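Local atomic coordinates of ferric-chelate reductase (NAD(P)H) (PDB entry 1I0R), a protein that reduces ferric iron held in siderophore chelates to ferrous iron, drawing electrons from NADH or NADPH with FMN or FAD as cofactor, and works as a homodimer. Residues I42-N47 and T127-E132; G12-T17 and N30-L35; S59-V64 and T100-V105. All coordinates share one frame; numbering follows the deposited sequence. Where two conformers were deposited one is given.

Interaction 1 of 3, residues I42-N47 and T127-E132; sequences IAVCLN and TLFVGE
Gly-131 N donates to Ile-42 O at 2.7 Å, the shortest of six backbone hydrogen bonds that join these two antiparallel strands. The return bond from Ile-42 N completes this pair, and the same reciprocal pattern recurs at Val-44 with Phe-129 and Leu-46 with Thr-127. Phe-129 O accepts from Val-44 N at 3.0 Å and also receives a weaker CA-H contact from Ala-43, with CA 3.2 Å away.

On one face, Phe-129 has CG anti to its carbonyl carbon (chi1 -65°), which stands the ring up beside Leu-46. The two side chains cross at about a right angle, with Leu-46 CD1 3.8 Å from Phe-129 CE1. Val-44 CG2 lies nearer the backbone, against Phe-129 CB at 3.9 Å, while Val-44 O sits at the ring edge and Thr-127 CG2 rests over one ring face. On the opposite face the end of Leu-128 comes in close to strand 40-47: its CD1 presses on Cys-45 CB at 3.5 Å, tighter than usual for two carbons, and also touches Ala-43 CB.

Cys-45, Leu-46 and Asn-47 belong to the FMN site. In the six-stranded barrel, Leu-46 and Phe-129 pack against helix 51-59 and Val-44 meets strand 61-67, whereas Leu-128 packs on Leu-128 of the second subunit; strands 23-37 and 109-122 flank the pair.

Interaction 2 of 3, residues G12-T17 and N30-L35; sequences GLYIVT and NTVFQL
Tyr-14 and Val-32 meet within the beta hairpin of strands 14-20 and 23-37, part of the six-stranded barrel of this flavin reductase fold, where the two segments share no direct hydrogen bond. With CG anti to the carbonyl carbon (chi1 -43°), the Tyr-14 ring is carried over to Val-32, and the side chains cross obliquely. Val-32 CB stands over one face of the phenol, 3.8 Å from the Tyr-14 ring centroid and 17° off the ring normal, a CH-pi contact, while Val-32 CG2 reaches the rim at Tyr-14 CD1. At the ring edge, in plane, Asn-30 O approaches Tyr-14 CE1 at 3.6 Å. Farther along, Val-16 CG2 and Val-32 CG2 touch as their side chains slide past each other in opposite directions.

Tyr-14 OH donates to a water at 2.6 Å, which also accepts from Gly-12 N and donates to Val-32 O at 2.8 Å, bridging the segments; Ser-10 N of the second subunit bonds to the same hydroxyl. A leucine in place of Tyr-14 would probably leave that water and Ser-10 N each short of a mate, and strip Val-32 of its aromatic face.

Asn-30 and Thr-31 belong to the FMN site, and Thr-31 OG1 donates to Asn-30 OD1 from well above the amide plane. Asn-30 CB covers Gly-12 O at 3.4 Å, a buried carbonyl oxygen with no hydrogen-bond partner in the model.

Interaction 3 of 3, residues S59-V64 and T100-V105; sequences SGAFGV and TGVPLV
On barrel strand 61-67 the Ala-61 methyl and the bare backbone of Gly-63 meet Val-102 and Leu-104, which lie on the run leading into and through strand 103-105 of a small two-stranded sheet. The contact thus seats that sheet on the outside of the barrel, while the side chains of Phe-62 and Val-64 leave on the other side of the strand and pack on Val-44 of strand 40-47.

Val-102 is the central side chain. Its CG1, anti to the carbonyl carbon (chi1 -51°), reaches Ala-61 CB at 3.7 Å and lies near Phe-62 N, whereas CG2 turns along the strand to Gly-63 N at 4.0 Å. The two methyl branches thus lie side by side along the strand, one at Ala-61 and one at the Phe-62 to Gly-63 link. Thr-100 CB meets the same Ala-61 CB at 3.9 Å, from a direction well apart from that of Val-102. Leu-104 approaches by its end alone, CD2 resting 4.0 Å from Gly-63 CA. A side chain at Gly-63 would collide there: a CB would fall 2.9 Å from Leu-104 CD2 and crowd Val-102 CG2 too.

Several polar groups are bonded within their own segment or to residues beyond the two. Gly-60, with positive phi, follows helix 51-59, and Ser-59 OG accepts from Ala-61 N in an ST turn. Thr-100 OG1 takes a weak bond from Val-102 N and is also paired with Glu-114 OE2. Strand 14-20 adds a bond of its own, Thr-17 OG1 to Pro-103 O.

No hydrogen bond crosses between the segments. Their contact is apolar and probably rests on shape, the smallness of Ala-61 and Gly-63 being likely to admit Val-102 and Leu-104.

In the fold
The three contacts lie around one barrel. The centres of interactions 1 and 2 are about 9 Å apart, those of interactions 1 and 3 about 12 Å, and those of interactions 2 and 3 about 13 Å. Strand 40-47 joins the first two through Ala-43 N, 2.8 Å from Phe-33 O. Strands 14-20 and 61-67 join interactions 2 and 3 by Gly-63 N, 2.8 Å from Thr-17 O. Across the interior, Phe-62 CE1 meets Val-44 CG1 at 3.5 Å. FMN-binding residues come from interaction 1 (Cys-45 to Asn-47) and interaction 2 (Asn-30, Thr-31), both also touching the second subunit, whereas interaction 3 neither touches that subunit nor supplies FMN-binding residues.

Interaction 1 of 3, residues I42-N47 and T127-E132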
loop_
_atom_site.group_PDB
_atom_site.type_symbol
_atom_site.label_atom_id
_atom_site.label_comp_id
_atom_site.label_asym_id
_atom_site.label_seq_id
_atom_site.Cartn_x
_atom_site.Cartn_y
_atom_site.Cartn_z
ATOM N N ILE B 42 8.919 7.170 -0.129
ATOM C CA ILE B 42 8.434 5.795 0.080
ATOM C C ILE B 42 8.231 5.554 1.564
ATOM O O ILE B 42 9.069 5.939 2.377
ATOM C CB ILE B 42 9.472 4.743 -0.405
ATOM C CG1 ILE B 42 9.866 5.021 -1.856
ATOM C CG2 ILE B 42 8.908 3.327 -0.254
ATOM C CD1 ILE B 42 8.694 5.102 -2.836
ATOM N N ALA B 43 7.117 4.929 1.915
ATOM C CA ALA B 43 6.839 4.621 3.311
ATOM C C ALA B 43 6.962 3.123 3.568
ATOM O O ALA B 43 6.608 2.302 2.707
ATOM C CB ALA B 43 5.427 5.077 3.676
ATOM N N VAL B 44 7.511 2.774 4.736
ATOM C CA VAL B 44 7.570 1.371 5.150
ATOM C C VAL B 44 7.071 1.356 6.590
ATOM O O VAL B 44 7.483 2.177 7.390
ATOM C CB VAL B 44 9.019 0.728 5.077
ATOM C CG1 VAL B 44 9.521 0.700 3.626
ATOM C CG2 VAL B 44 9.996 1.497 5.909
ATOM N N CYS B 45 6.152 0.445 6.910
ATOM C CA CYS B 45 5.610 0.382 8.266
ATOM C C CYS B 45 6.164 -0.884 8.918
ATOM O O CYS B 45 5.881 -1.984 8.465
ATOM C CB CYS B 45 4.076 0.354 8.201
ATOM S SG CYS B 45 3.283 0.616 9.792
ATOM N N LEU B 46 6.964 -0.691 9.971
ATOM C CA LEU B 46 7.633 -1.791 10.679
ATOM C C LEU B 46 7.215 -1.901 12.137
ATOM O O LEU B 46 7.049 -0.894 12.813
ATOM C CB LEU B 46 9.147 -1.567 10.641
ATOM C CG LEU B 46 9.689 -1.292 9.235
ATOM C CD1 LEU B 46 11.186 -0.881 9.284
ATOM C CD2 LEU B 46 9.512 -2.564 8.407
ATOM N N ASN B 47 7.079 -3.141 12.605
ATOM C CA ASN B 47 6.699 -3.413 13.990
ATOM C C ASN B 47 7.854 -3.057 14.934
ATOM O O ASN B 47 9.014 -3.414 14.675
ATOM C CB ASN B 47 6.334 -4.883 14.132
ATOM C CG ASN B 47 5.799 -5.209 15.510
ATOM O OD1 ASN B 47 6.487 -5.015 16.521
ATOM N ND2 ASN B 47 4.564 -5.686 15.566
ATOM N N THR B 127 5.970 1.802 13.580
ATOM C CA THR B 127 6.419 3.125 13.168
ATOM C C THR B 127 6.342 3.138 11.639
ATOM O O THR B 127 6.766 2.172 10.985
ATOM C CB THR B 127 7.892 3.435 13.553
ATOM O OG1 THR B 127 8.027 3.389 14.976
ATOM C CG2 THR B 127 8.283 4.828 13.073
ATOM N N LEU B 128 5.757 4.193 11.075
ATOM C CA LEU B 128 5.734 4.324 9.629
ATOM C C LEU B 128 6.914 5.256 9.300
ATOM O O LEU B 128 6.948 6.419 9.720
ATOM C CB LEU B 128 4.411 4.950 9.153
ATOM C CG LEU B 128 4.220 4.983 7.631
ATOM C CD1 LEU B 128 3.966 3.623 7.088
ATOM C CD2 LEU B 128 3.053 5.857 7.283
ATOM N N PHE B 129 7.911 4.735 8.580
ATOM C CA PHE B 129 9.072 5.541 8.227
ATOM C C PHE B 129 8.858 6.121 6.850
ATOM O O PHE B 129 8.492 5.389 5.943
ATOM C CB PHE B 129 10.357 4.679 8.203
ATOM C CG PHE B 129 10.744 4.130 9.547
ATOM C CD1 PHE B 129 10.350 2.848 9.932
ATOM C CD2 PHE B 129 11.483 4.911 10.430
ATOM C CE1 PHE B 129 10.695 2.335 11.204
ATOM C CE2 PHE B 129 11.833 4.421 11.699
ATOM C CZ PHE B 129 11.441 3.138 12.084
ATOM N N VAL B 130 9.044 7.428 6.707
ATOM C CA VAL B 130 8.900 8.063 5.407
ATOM C C VAL B 130 10.303 8.335 4.880
ATOM O O VAL B 130 11.076 9.078 5.485
ATOM C CB VAL B 130 8.139 9.388 5.508
ATOM C CG1 VAL B 130 8.003 10.025 4.098
ATOM C CG2 VAL B 130 6.738 9.120 6.077
ATOM N N GLY B 131 10.634 7.707 3.763
ATOM C CA GLY B 131 11.958 7.928 3.211
ATOM C C GLY B 131 11.971 8.618 1.865
ATOM O O GLY B 131 11.106 8.393 1.013
ATOM N N GLU B 132 12.972 9.459 1.646
ATOM C CA GLU B 132 13.096 10.110 0.358
ATOM C C GLU B 132 13.956 9.158 -0.478
ATOM O O GLU B 132 15.032 8.769 -0.035
ATOM C CB GLU B 132 13.778 11.467 0.515
ATOM C CG GLU B 132 13.738 12.278 -0.756
ATOM C CD GLU B 132 14.264 13.704 -0.583
ATOM O OE1 GLU B 132 13.853 14.405 0.379
ATOM O OE2 GLU B 132 15.082 14.122 -1.431
#

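Interaction 2 of 3, residues G12-T17 and N30-L35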
loop_
_atom_site.group_PDB
_atom_site.type_symbol
_atom_site.label_atom_id
_atom_site.label_comp_id
_atom_site.label_asym_id
_atom_site.label_seq_id
_atom_site.Cartn_x
_atom_site.Cartn_y
_atom_site.Cartn_z
ATOM N N GLY B 12 2.048 -5.685 -1.817
ATOM C CA GLY B 12 3.104 -6.420 -2.507
ATOM C C GLY B 12 3.825 -7.235 -1.423
ATOM O O GLY B 12 3.337 -7.369 -0.306
ATOM N N LEU B 13 4.966 -7.839 -1.777
ATOM C CA LEU B 13 5.795 -8.569 -0.787
ATOM C C LEU B 13 7.228 -8.086 -1.037
ATOM O O LEU B 13 7.713 -8.069 -2.168
ATOM C CB LEU B 13 5.693 -10.094 -0.931
ATOM C CG LEU B 13 6.074 -10.760 0.402
ATOM C CD1 LEU B 13 5.015 -10.431 1.492
ATOM C CD2 LEU B 13 6.179 -12.275 0.207
ATOM N N TYR B 14 7.888 -7.686 0.046
ATOM C CA TYR B 14 9.204 -7.059 -0.044
ATOM C C TYR B 14 10.138 -7.491 1.055
ATOM O O TYR B 14 9.722 -8.080 2.047
ATOM C CB TYR B 14 9.050 -5.532 0.124
ATOM C CG TYR B 14 7.887 -4.896 -0.630
ATOM C CD1 TYR B 14 6.599 -4.866 -0.094
ATOM C CD2 TYR B 14 8.086 -4.378 -1.894
ATOM C CE1 TYR B 14 5.524 -4.323 -0.827
ATOM C CE2 TYR B 14 7.034 -3.840 -2.629
ATOM C CZ TYR B 14 5.759 -3.818 -2.093
ATOM O OH TYR B 14 4.741 -3.316 -2.891
ATOM N N ILE B 15 11.419 -7.204 0.834
ATOM C CA ILE B 15 12.405 -7.383 1.874
ATOM C C ILE B 15 12.773 -5.935 2.187
ATOM O O ILE B 15 13.087 -5.155 1.262
ATOM C CB ILE B 15 13.719 -8.050 1.412
ATOM C CG1 ILE B 15 13.483 -9.407 0.766
ATOM C CG2 ILE B 15 14.639 -8.191 2.649
ATOM C CD1 ILE B 15 14.817 -10.075 0.320
ATOM N N VAL B 16 12.711 -5.552 3.461
ATOM C CA VAL B 16 13.107 -4.197 3.873
ATOM C C VAL B 16 14.427 -4.373 4.635
ATOM O O VAL B 16 14.506 -5.177 5.574
ATOM C CB VAL B 16 12.040 -3.519 4.778
ATOM C CG1 VAL B 16 12.536 -2.153 5.267
ATOM C CG2 VAL B 16 10.724 -3.334 3.971
ATOM N N THR B 17 15.456 -3.622 4.228
ATOM C CA THR B 17 16.778 -3.768 4.846
ATOM C C THR B 17 17.347 -2.498 5.457
ATOM O O THR B 17 16.936 -1.382 5.129
ATOM C CB THR B 17 17.792 -4.279 3.799
ATOM O OG1 THR B 17 17.791 -3.396 2.669
ATOM C CG2 THR B 17 17.440 -5.686 3.335
ATOM N N ASN B 30 4.947 -6.380 3.979
ATOM C CA ASN B 30 4.000 -6.206 2.877
ATOM C C ASN B 30 3.563 -4.732 2.814
ATOM O O ASN B 30 3.014 -4.283 1.801
ATOM C CB ASN B 30 2.784 -7.162 3.025
ATOM C CG ASN B 30 1.865 -6.800 4.183
ATOM O OD1 ASN B 30 2.259 -6.125 5.127
ATOM N ND2 ASN B 30 0.618 -7.272 4.112
ATOM N N THR B 31 3.900 -3.950 3.841
ATOM C CA THR B 31 3.434 -2.562 3.888
ATOM C C THR B 31 4.483 -1.547 3.458
ATOM O O THR B 31 5.173 -0.924 4.286
ATOM C CB THR B 31 2.871 -2.257 5.296
ATOM O OG1 THR B 31 1.841 -3.220 5.593
ATOM C CG2 THR B 31 2.241 -0.864 5.355
ATOM N N VAL B 32 4.605 -1.414 2.137
ATOM C CA VAL B 32 5.545 -0.512 1.481
ATOM C C VAL B 32 4.752 0.170 0.381
ATOM O O VAL B 32 4.087 -0.495 -0.425
ATOM C CB VAL B 32 6.708 -1.283 0.830
ATOM C CG1 VAL B 32 7.578 -0.337 0.024
ATOM C CG2 VAL B 32 7.518 -2.018 1.923
ATOM N N PHE B 33 4.805 1.491 0.363
ATOM C CA PHE B 33 4.048 2.243 -0.620
ATOM C C PHE B 33 4.650 3.599 -0.910
ATOM O O PHE B 33 5.251 4.227 -0.048
ATOM C CB PHE B 33 2.568 2.354 -0.189
ATOM C CG PHE B 33 2.335 2.888 1.207
ATOM C CD1 PHE B 33 1.930 4.198 1.395
ATOM C CD2 PHE B 33 2.379 2.045 2.314
ATOM C CE1 PHE B 33 1.555 4.667 2.677
ATOM C CE2 PHE B 33 2.013 2.499 3.589
ATOM C CZ PHE B 33 1.597 3.813 3.767
ATOM N N GLN B 34 4.495 4.060 -2.143
ATOM C CA GLN B 34 4.971 5.386 -2.506
ATOM C C GLN B 34 3.942 6.405 -1.997
ATOM O O GLN B 34 2.739 6.228 -2.210
ATOM C CB GLN B 34 5.097 5.509 -4.037
ATOM C CG GLN B 34 5.574 6.899 -4.492
ATOM C CD GLN B 34 5.877 6.961 -5.987
ATOM O OE1 GLN B 34 5.780 5.949 -6.698
ATOM N NE2 GLN B 34 6.253 8.153 -6.465
ATOM N N LEU B 35 4.409 7.478 -1.372
ATOM C CA LEU B 35 3.480 8.501 -0.857
ATOM C C LEU B 35 3.347 9.716 -1.745
ATOM O O LEU B 35 2.239 10.264 -1.903
ATOM C CB LEU B 35 3.936 8.971 0.524
ATOM C CG LEU B 35 3.949 7.876 1.592
ATOM C CD1 LEU B 35 3.882 8.528 2.960
ATOM C CD2 LEU B 35 2.726 6.995 1.424
HETATM O O HOH W 1 2.584 -2.581 -1.567
#

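Interaction 3 of 3, residues S59-V64 and T100-V105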
loop_
_atom_site.group_PDB
_atom_site.type_symbol
_atom_site.label_atom_id
_atom_site.label_comp_id
_atom_site.label_asym_id
_atom_site.label_seq_id
_atom_site.Cartn_x
_atom_site.Cartn_y
_atom_site.Cartn_z
ATOM N N SER B 59 19.918 4.205 12.102
ATOM C CA SER B 59 20.659 4.626 10.916
ATOM C C SER B 59 20.030 5.699 10.050
ATOM O O SER B 59 20.732 6.411 9.340
ATOM C CB SER B 59 20.937 3.420 10.027
ATOM O OG SER B 59 19.748 3.004 9.366
ATOM N N GLY B 60 18.706 5.807 10.080
ATOM C CA GLY B 60 18.050 6.796 9.250
ATOM C C GLY B 60 18.008 6.411 7.776
ATOM O O GLY B 60 17.881 7.282 6.923
ATOM N N ALA B 61 18.125 5.129 7.452
ATOM C CA ALA B 61 18.074 4.723 6.051
ATOM C C ALA B 61 17.512 3.323 5.896
ATOM O O ALA B 61 17.542 2.536 6.832
ATOM C CB ALA B 61 19.479 4.796 5.417
ATOM N N PHE B 62 16.965 3.030 4.724
ATOM C CA PHE B 62 16.444 1.699 4.465
ATOM C C PHE B 62 16.454 1.347 2.992
ATOM O O PHE B 62 16.509 2.234 2.114
ATOM C CB PHE B 62 15.009 1.515 5.068
ATOM C CG PHE B 62 13.922 2.370 4.430
ATOM C CD1 PHE B 62 13.253 1.942 3.279
ATOM C CD2 PHE B 62 13.529 3.568 5.027
ATOM C CE1 PHE B 62 12.203 2.716 2.732
ATOM C CE2 PHE B 62 12.488 4.343 4.500
ATOM C CZ PHE B 62 11.831 3.915 3.355
ATOM N N GLY B 63 16.420 0.047 2.722
ATOM C CA GLY B 63 16.374 -0.421 1.356
ATOM C C GLY B 63 15.127 -1.258 1.176
ATOM O O GLY B 63 14.619 -1.820 2.152
ATOM N N VAL B 64 14.636 -1.346 -0.056
ATOM C CA VAL B 64 13.455 -2.154 -0.345
ATOM C C VAL B 64 13.748 -3.020 -1.568
ATOM O O VAL B 64 14.159 -2.500 -2.611
ATOM C CB VAL B 64 12.195 -1.281 -0.690
ATOM C CG1 VAL B 64 11.019 -2.185 -1.104
ATOM C CG2 VAL B 64 11.788 -0.445 0.513
ATOM N N THR B 100 24.052 5.031 1.077
ATOM C CA THR B 100 23.503 5.255 2.417
ATOM C C THR B 100 24.010 4.246 3.434
ATOM O O THR B 100 23.791 4.421 4.635
ATOM C CB THR B 100 21.976 5.141 2.455
ATOM O OG1 THR B 100 21.620 3.766 2.262
ATOM C CG2 THR B 100 21.332 6.006 1.405
ATOM N N GLY B 101 24.661 3.186 2.963
ATOM C CA GLY B 101 25.172 2.173 3.863
ATOM C C GLY B 101 24.279 0.959 4.030
ATOM O O GLY B 101 24.668 -0.026 4.659
ATOM N N VAL B 102 23.067 1.008 3.481
ATOM C CA VAL B 102 22.207 -0.159 3.645
ATOM C C VAL B 102 22.493 -1.265 2.630
ATOM O O VAL B 102 22.940 -1.003 1.516
ATOM C CB VAL B 102 20.709 0.212 3.540
ATOM C CG1 VAL B 102 20.399 1.372 4.471
ATOM C CG2 VAL B 102 20.354 0.556 2.120
ATOM N N PRO B 103 22.256 -2.527 3.018
ATOM C CA PRO B 103 22.490 -3.624 2.089
ATOM C C PRO B 103 21.272 -3.717 1.163
ATOM O O PRO B 103 20.139 -3.821 1.643
ATOM C CB PRO B 103 22.613 -4.840 3.014
ATOM C CG PRO B 103 21.707 -4.513 4.123
ATOM C CD PRO B 103 21.946 -3.030 4.370
ATOM N N LEU B 104 21.487 -3.653 -0.145
ATOM C CA LEU B 104 20.387 -3.760 -1.104
ATOM C C LEU B 104 20.397 -5.177 -1.647
ATOM O O LEU B 104 21.304 -5.552 -2.414
ATOM C CB LEU B 104 20.579 -2.761 -2.249
ATOM C CG LEU B 104 20.660 -1.318 -1.744
ATOM C CD1 LEU B 104 21.323 -0.412 -2.793
ATOM C CD2 LEU B 104 19.229 -0.848 -1.391
ATOM N N VAL B 105 19.400 -5.976 -1.243
ATOM C CA VAL B 105 19.317 -7.362 -1.699
ATOM C C VAL B 105 18.801 -7.435 -3.133
ATOM O O VAL B 105 17.674 -7.016 -3.424
ATOM C CB VAL B 105 18.406 -8.204 -0.780
ATOM C CG1 VAL B 105 18.266 -9.620 -1.324
ATOM C CG2 VAL B 105 18.985 -8.252 0.622
#